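Side-chain contacts in endoglucanase E (Clostridium thermocellum, PDB 2WAO), which probably removes acetyl groups from plant cell wall polysaccharides through its family 2 carbohydrate esterase domain, which also binds cello-oligosaccharides and in the full-length enzyme accompanies an endo-1,4-beta-glucanase: residues A[196-199]-A[205-208]; A[15-20]-A[25-30]. All blocks are in the same frame, centred on the assembly; numbering follows the deposited sequence.

In the fold
Interaction 2 is the more buried of the two and belongs to the N-terminal beta domain, where 15-20 and 25-30 form the hairpin at one edge of a five-stranded antiparallel sheet. Interaction 1 lies nearer the surface of the SGNH-type esterase domain, where a loop segment (196-199) meets the short strand 205-206. Paired backbone bonds hold both, but the side chains differ: a phenylalanine ring and a cysteine meet in interaction 2, an arginine lies against a tyrosine in interaction 1. Across the domain boundary the two touch directly. Arg16 of interaction 2 reaches the backbone of 196-199 and makes a cation-pi contact with Trp207.

Interaction 1 of 2, residues A[196-199]-A[205-208]; sequences YPYT and VRWD
With CG of both Tyr198 and Arg206 turned anti to its own carbonyl carbon (chi1 -64° and -72°), the phenol ring and the extended arginine chain run out from neighbouring backbones and meet. Arg206 CG lies 3.6 Å from Tyr198 CE1, and further out the CZ end of the ring sits over one face of the guanidinium, off toward its rim. The two planes are 58° apart, which is far from a flat stack. Tyr198 OH comes within 3.1 Å of Arg206 NH2, but the angle is too poor for a hydrogen bond. Pro197 CB approaches Arg206 NH1 obliquely at 3.7 Å, from the same side of the guanidinium plane as the phenol.

The backbone beneath is a short antiparallel bridge in the GDSL-family (SGNH hydrolase) domain, Tyr198 and Arg206 forming a non-hydrogen-bonded pair between two bonds. Trp207 N donates to Pro197 O at 2.8 Å, nearly straight; Thr199 N donates to Val205 O, also at 2.8 Å and more bent. A water gives one hydrogen to Pro197 O and the other to Trp207 O, so Pro197 O accepts twice.

Beyond the bridge, Thr199 OG1 sits in the plane of the Trp207 indole at its edge, 3.3 Å from Trp207 CE3.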
loop_
_atom_site.group_PDB
_atom_site.type_symbol
_atom_site.label_atom_id
_atom_site.label_comp_id
_atom_site.label_asym_id
_atom_site.label_seq_id
_atom_site.Cartn_x
_atom_site.Cartn_y
_atom_site.Cartn_z
ATOM N N TYR A 196 1.449 -11.653 5.297
ATOM C CA TYR A 196 2.687 -10.871 5.218
ATOM C C TYR A 196 3.855 -11.578 4.469
ATOM O O TYR A 196 4.551 -10.888 3.755
ATOM C CB TYR A 196 3.131 -10.403 6.616
ATOM C CG TYR A 196 4.373 -9.543 6.646
ATOM C CD1 TYR A 196 4.450 -8.349 5.914
ATOM C CD2 TYR A 196 5.482 -9.915 7.417
ATOM C CE1 TYR A 196 5.620 -7.549 5.947
ATOM C CE2 TYR A 196 6.619 -9.127 7.461
ATOM C CZ TYR A 196 6.674 -7.929 6.738
ATOM O OH TYR A 196 7.846 -7.160 6.757
ATOM N N PRO A 197 4.045 -12.909 4.634
ATOM C CA PRO A 197 5.148 -13.633 3.946
ATOM C C PRO A 197 5.040 -13.749 2.413
ATOM O O PRO A 197 5.988 -14.259 1.768
ATOM C CB PRO A 197 5.120 -15.044 4.602
ATOM C CG PRO A 197 4.321 -14.852 5.915
ATOM C CD PRO A 197 3.303 -13.824 5.521
ATOM N N TYR A 198 3.903 -13.340 1.839
ATOM C CA TYR A 198 3.608 -13.689 0.433
ATOM C C TYR A 198 3.782 -12.593 -0.630
ATOM O O TYR A 198 3.503 -11.408 -0.402
ATOM C CB TYR A 198 2.230 -14.383 0.302
ATOM C CG TYR A 198 2.239 -15.703 1.029
ATOM C CD1 TYR A 198 2.828 -16.837 0.450
ATOM C CD2 TYR A 198 1.727 -15.807 2.326
ATOM C CE1 TYR A 198 2.893 -18.041 1.140
ATOM C CE2 TYR A 198 1.762 -16.998 3.020
ATOM C CZ TYR A 198 2.360 -18.121 2.415
ATOM O OH TYR A 198 2.436 -19.327 3.072
ATOM N N THR A 199 4.297 -13.018 -1.772
ATOM C CA THR A 199 4.267 -12.205 -2.998
ATOM C C THR A 199 2.846 -12.222 -3.537
ATOM O O THR A 199 2.274 -11.172 -3.822
ATOM C CB THR A 199 5.213 -12.775 -4.075
ATOM O OG1 THR A 199 6.531 -12.828 -3.527
ATOM C CG2 THR A 199 5.211 -11.885 -5.307
ATOM N N VAL A 205 2.783 -18.001 -3.173
ATOM C CA VAL A 205 4.159 -17.701 -3.662
ATOM C C VAL A 205 4.836 -16.826 -2.606
ATOM O O VAL A 205 4.397 -15.708 -2.380
ATOM C CB VAL A 205 4.157 -17.017 -5.034
ATOM C CG1 VAL A 205 5.598 -16.572 -5.450
ATOM C CG2 VAL A 205 3.545 -17.961 -6.075
ATOM N N ARG A 206 5.862 -17.366 -1.954
ATOM C CA ARG A 206 6.564 -16.687 -0.853
ATOM C C ARG A 206 7.473 -15.594 -1.357
ATOM O O ARG A 206 8.157 -15.773 -2.364
ATOM C CB ARG A 206 7.387 -17.683 -0.052
ATOM C CG ARG A 206 6.480 -18.566 0.768
ATOM C CD ARG A 206 7.212 -19.262 1.895
ATOM N NE ARG A 206 6.215 -19.810 2.805
ATOM C CZ ARG A 206 5.976 -19.405 4.052
ATOM N NH1 ARG A 206 6.694 -18.440 4.647
ATOM N NH2 ARG A 206 5.018 -20.030 4.721
ATOM N N TRP A 207 7.483 -14.484 -0.628
ATOM C CA TRP A 207 8.368 -13.329 -0.904
ATOM C C TRP A 207 9.770 -13.519 -0.309
ATOM O O TRP A 207 9.918 -13.996 0.825
ATOM C CB TRP A 207 7.746 -12.069 -0.265
ATOM C CG TRP A 207 8.582 -10.867 -0.376
ATOM C CD1 TRP A 207 9.102 -10.137 0.668
ATOM C CD2 TRP A 207 8.999 -10.199 -1.589
ATOM N NE1 TRP A 207 9.803 -9.079 0.178
ATOM C CE2 TRP A 207 9.763 -9.080 -1.194
ATOM C CE3 TRP A 207 8.798 -10.453 -2.973
ATOM C CZ2 TRP A 207 10.345 -8.175 -2.130
ATOM C CZ3 TRP A 207 9.372 -9.574 -3.910
ATOM C CH2 TRP A 207 10.140 -8.432 -3.470
ATOM N N ASP A 208 10.802 -13.161 -1.080
ATOM C CA ASP A 208 12.171 -13.249 -0.574
ATOM C C ASP A 208 12.483 -11.868 0.008
ATOM O O ASP A 208 12.587 -10.875 -0.739
ATOM C CB ASP A 208 13.136 -13.614 -1.688
ATOM C CG ASP A 208 14.585 -13.623 -1.236
ATOM O OD1 ASP A 208 14.882 -13.328 -0.043
ATOM O OD2 ASP A 208 15.415 -13.935 -2.100
HETATM O O HOH W 1 8.481 -15.102 2.860
#

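Interaction 2 of 2, residues A[15-20]-A[25-30]; sequences GRFDFS and PKCAWS. With FMT (formic acid), chain L.
Phe17 and Cys27 face each other across an antiparallel beta hairpin at the edge of the N-terminal domain's five-stranded sheet. Cys27 chi1 of 70° places SG between the backbone N and the carbonyl carbon. Cys27 CB lies over one face of the Phe17 ring, 3.8 Å from its centroid in a CH-pi contact, while Cys27 SG approaches more obliquely, 3.8 Å from Phe17 CE1. Pro25 CB touches the same ring at CD1 and also packs against Phe19.

Asp18 and Lys26 form the hydrogen-bonded pair: Asp18 N to Lys26 O, 2.8 Å, and Lys26 N back to Asp18 O. Their side chains lie side by side. Lys26, bent at chi3 (-136°), has NZ 4.5 Å from Asp18 OD2, beyond a salt bridge; a water links the two. Asp18 OD1 accepts Ser20 N from above the carboxylate plane, an Asx turn, and Ser20 OG on its syn side, both from the same face.

The extended Arg16 crosses Trp29 with guanidinium and indole 84° apart. Arg16 NH2 salt-bridges Glu126 OE2, and Arg16 NH1 donates to the carbonyls of Tyr196 and Tyr198, the latter shared with Trp29 NE1; the side chains touch where Arg16 CD comes 3.9 Å from Trp29 NE1.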
loop_
_atom_site.group_PDB
_atom_site.type_symbol
_atom_site.label_atom_id
_atom_site.label_comp_id
_atom_site.label_asym_id
_atom_site.label_seq_id
_atom_site.Cartn_x
_atom_site.Cartn_y
_atom_site.Cartn_z
ATOM N N GLY A 15 7.524 -3.153 -6.372
ATOM C CA GLY A 15 6.576 -3.925 -5.613
ATOM C C GLY A 15 7.132 -5.316 -5.384
ATOM O O GLY A 15 8.330 -5.616 -5.697
ATOM N N ARG A 16 6.281 -6.154 -4.831
ATOM C CA ARG A 16 6.531 -7.582 -4.741
ATOM C C ARG A 16 6.060 -8.243 -6.017
ATOM O O ARG A 16 4.847 -8.370 -6.268
ATOM C CB ARG A 16 5.864 -8.221 -3.498
ATOM C CG ARG A 16 6.433 -7.684 -2.172
ATOM C CD ARG A 16 5.813 -8.461 -1.041
ATOM N NE ARG A 16 6.315 -8.064 0.277
ATOM C CZ ARG A 16 5.946 -8.701 1.374
ATOM N NH1 ARG A 16 5.112 -9.732 1.259
ATOM N NH2 ARG A 16 6.400 -8.324 2.578
ATOM N N PHE A 17 7.013 -8.611 -6.865
ATOM C CA PHE A 17 6.662 -9.278 -8.129
ATOM C C PHE A 17 7.163 -10.736 -8.125
ATOM O O PHE A 17 8.202 -11.029 -7.521
ATOM C CB PHE A 17 7.217 -8.508 -9.346
ATOM C CG PHE A 17 6.438 -7.276 -9.715
ATOM C CD1 PHE A 17 5.572 -7.266 -10.819
ATOM C CD2 PHE A 17 6.611 -6.100 -9.008
ATOM C CE1 PHE A 17 4.856 -6.098 -11.178
ATOM C CE2 PHE A 17 5.876 -4.935 -9.343
ATOM C CZ PHE A 17 5.031 -4.928 -10.448
ATOM N N ASP A 18 6.404 -11.621 -8.782
ATOM C CA ASP A 18 6.809 -12.984 -9.069
ATOM C C ASP A 18 7.253 -13.061 -10.542
ATOM O O ASP A 18 6.492 -12.688 -11.458
ATOM C CB ASP A 18 5.618 -13.896 -8.809
ATOM C CG ASP A 18 5.831 -15.341 -9.248
ATOM O OD1 ASP A 18 6.946 -15.886 -9.126
ATOM O OD2 ASP A 18 4.820 -15.953 -9.679
ATOM N N PHE A 19 8.474 -13.544 -10.772
ATOM C CA PHE A 19 9.011 -13.612 -12.148
ATOM C C PHE A 19 9.067 -15.055 -12.690
ATOM O O PHE A 19 9.728 -15.319 -13.700
ATOM C CB PHE A 19 10.392 -12.933 -12.164
ATOM C CG PHE A 19 10.347 -11.448 -11.863
ATOM C CD1 PHE A 19 10.049 -10.537 -12.873
ATOM C CD2 PHE A 19 10.602 -10.957 -10.568
ATOM C CE1 PHE A 19 10.019 -9.160 -12.639
ATOM C CE2 PHE A 19 10.563 -9.569 -10.314
ATOM C CZ PHE A 19 10.269 -8.670 -11.359
ATOM N N SER A 20 8.340 -15.972 -12.060
ATOM C CA SER A 20 8.483 -17.397 -12.381
ATOM C C SER A 20 7.924 -17.768 -13.772
ATOM O O SER A 20 8.401 -18.706 -14.396
ATOM C CB SER A 20 7.916 -18.280 -11.269
ATOM O OG SER A 20 6.511 -18.197 -11.206
ATOM N N PRO A 25 5.759 -10.820 -15.542
ATOM C CA PRO A 25 5.786 -10.689 -14.084
ATOM C C PRO A 25 4.379 -10.573 -13.549
ATOM O O PRO A 25 3.503 -10.035 -14.245
ATOM C CB PRO A 25 6.541 -9.387 -13.844
ATOM C CG PRO A 25 7.263 -9.113 -15.100
ATOM C CD PRO A 25 6.421 -9.679 -16.197
ATOM N N LYS A 26 4.177 -11.132 -12.355
ATOM C CA LYS A 26 2.900 -11.160 -11.682
ATOM C C LYS A 26 3.008 -10.414 -10.375
ATOM O O LYS A 26 4.063 -10.421 -9.737
ATOM C CB LYS A 26 2.504 -12.592 -11.360
ATOM C CG LYS A 26 2.239 -13.473 -12.576
ATOM C CD LYS A 26 1.560 -14.734 -12.094
ATOM C CE LYS A 26 2.184 -15.890 -12.792
ATOM N NZ LYS A 26 1.511 -17.171 -12.439
ATOM N N CYS A 27 1.912 -9.752 -9.990
ATOM C CA CYS A 27 1.888 -8.983 -8.734
ATOM C C CYS A 27 0.457 -8.964 -8.191
ATOM O O CYS A 27 -0.497 -9.339 -8.905
ATOM C CB CYS A 27 2.405 -7.564 -8.901
ATOM S SG CYS A 27 1.279 -6.568 -9.835
ATOM N N ALA A 28 0.321 -8.557 -6.927
ATOM C CA ALA A 28 -0.983 -8.596 -6.262
ATOM C C ALA A 28 -1.200 -7.365 -5.389
ATOM O O ALA A 28 -2.268 -6.754 -5.407
ATOM C CB ALA A 28 -1.110 -9.841 -5.425
ATOM N N TRP A 29 -0.183 -6.979 -4.634
ATOM C CA TRP A 29 -0.412 -5.953 -3.607
ATOM C C TRP A 29 -0.772 -4.581 -4.159
ATOM O O TRP A 29 -0.268 -4.156 -5.222
ATOM C CB TRP A 29 0.761 -5.861 -2.644
ATOM C CG TRP A 29 1.018 -7.152 -1.897
ATOM C CD1 TRP A 29 2.021 -8.052 -2.156
ATOM C CD2 TRP A 29 0.262 -7.697 -0.803
ATOM N NE1 TRP A 29 1.950 -9.115 -1.264
ATOM C CE2 TRP A 29 0.882 -8.923 -0.432
ATOM C CE3 TRP A 29 -0.847 -7.242 -0.048
ATOM C CZ2 TRP A 29 0.420 -9.708 0.643
ATOM C CZ3 TRP A 29 -1.303 -8.017 1.009
ATOM C CH2 TRP A 29 -0.680 -9.249 1.344
ATOM N N SER A 30 -1.633 -3.873 -3.411
ATOM C CA SER A 30 -1.949 -2.464 -3.699
ATOM C C SER A 30 -0.684 -1.686 -4.076
ATOM O O SER A 30 0.358 -1.802 -3.434
ATOM C CB SER A 30 -2.494 -1.758 -2.449
ATOM O OG SER A 30 -3.669 -2.342 -1.994
HETATM C C FMT L . 11.250 -1.477 -5.929
HETATM O O1 FMT L . 10.533 -2.405 -5.522
HETATM O O2 FMT L . 10.978 -0.262 -5.874
HETATM O O HOH W 2 2.468 -8.548 -5.160
HETATM O O HOH W 3 3.064 -17.844 -10.136
#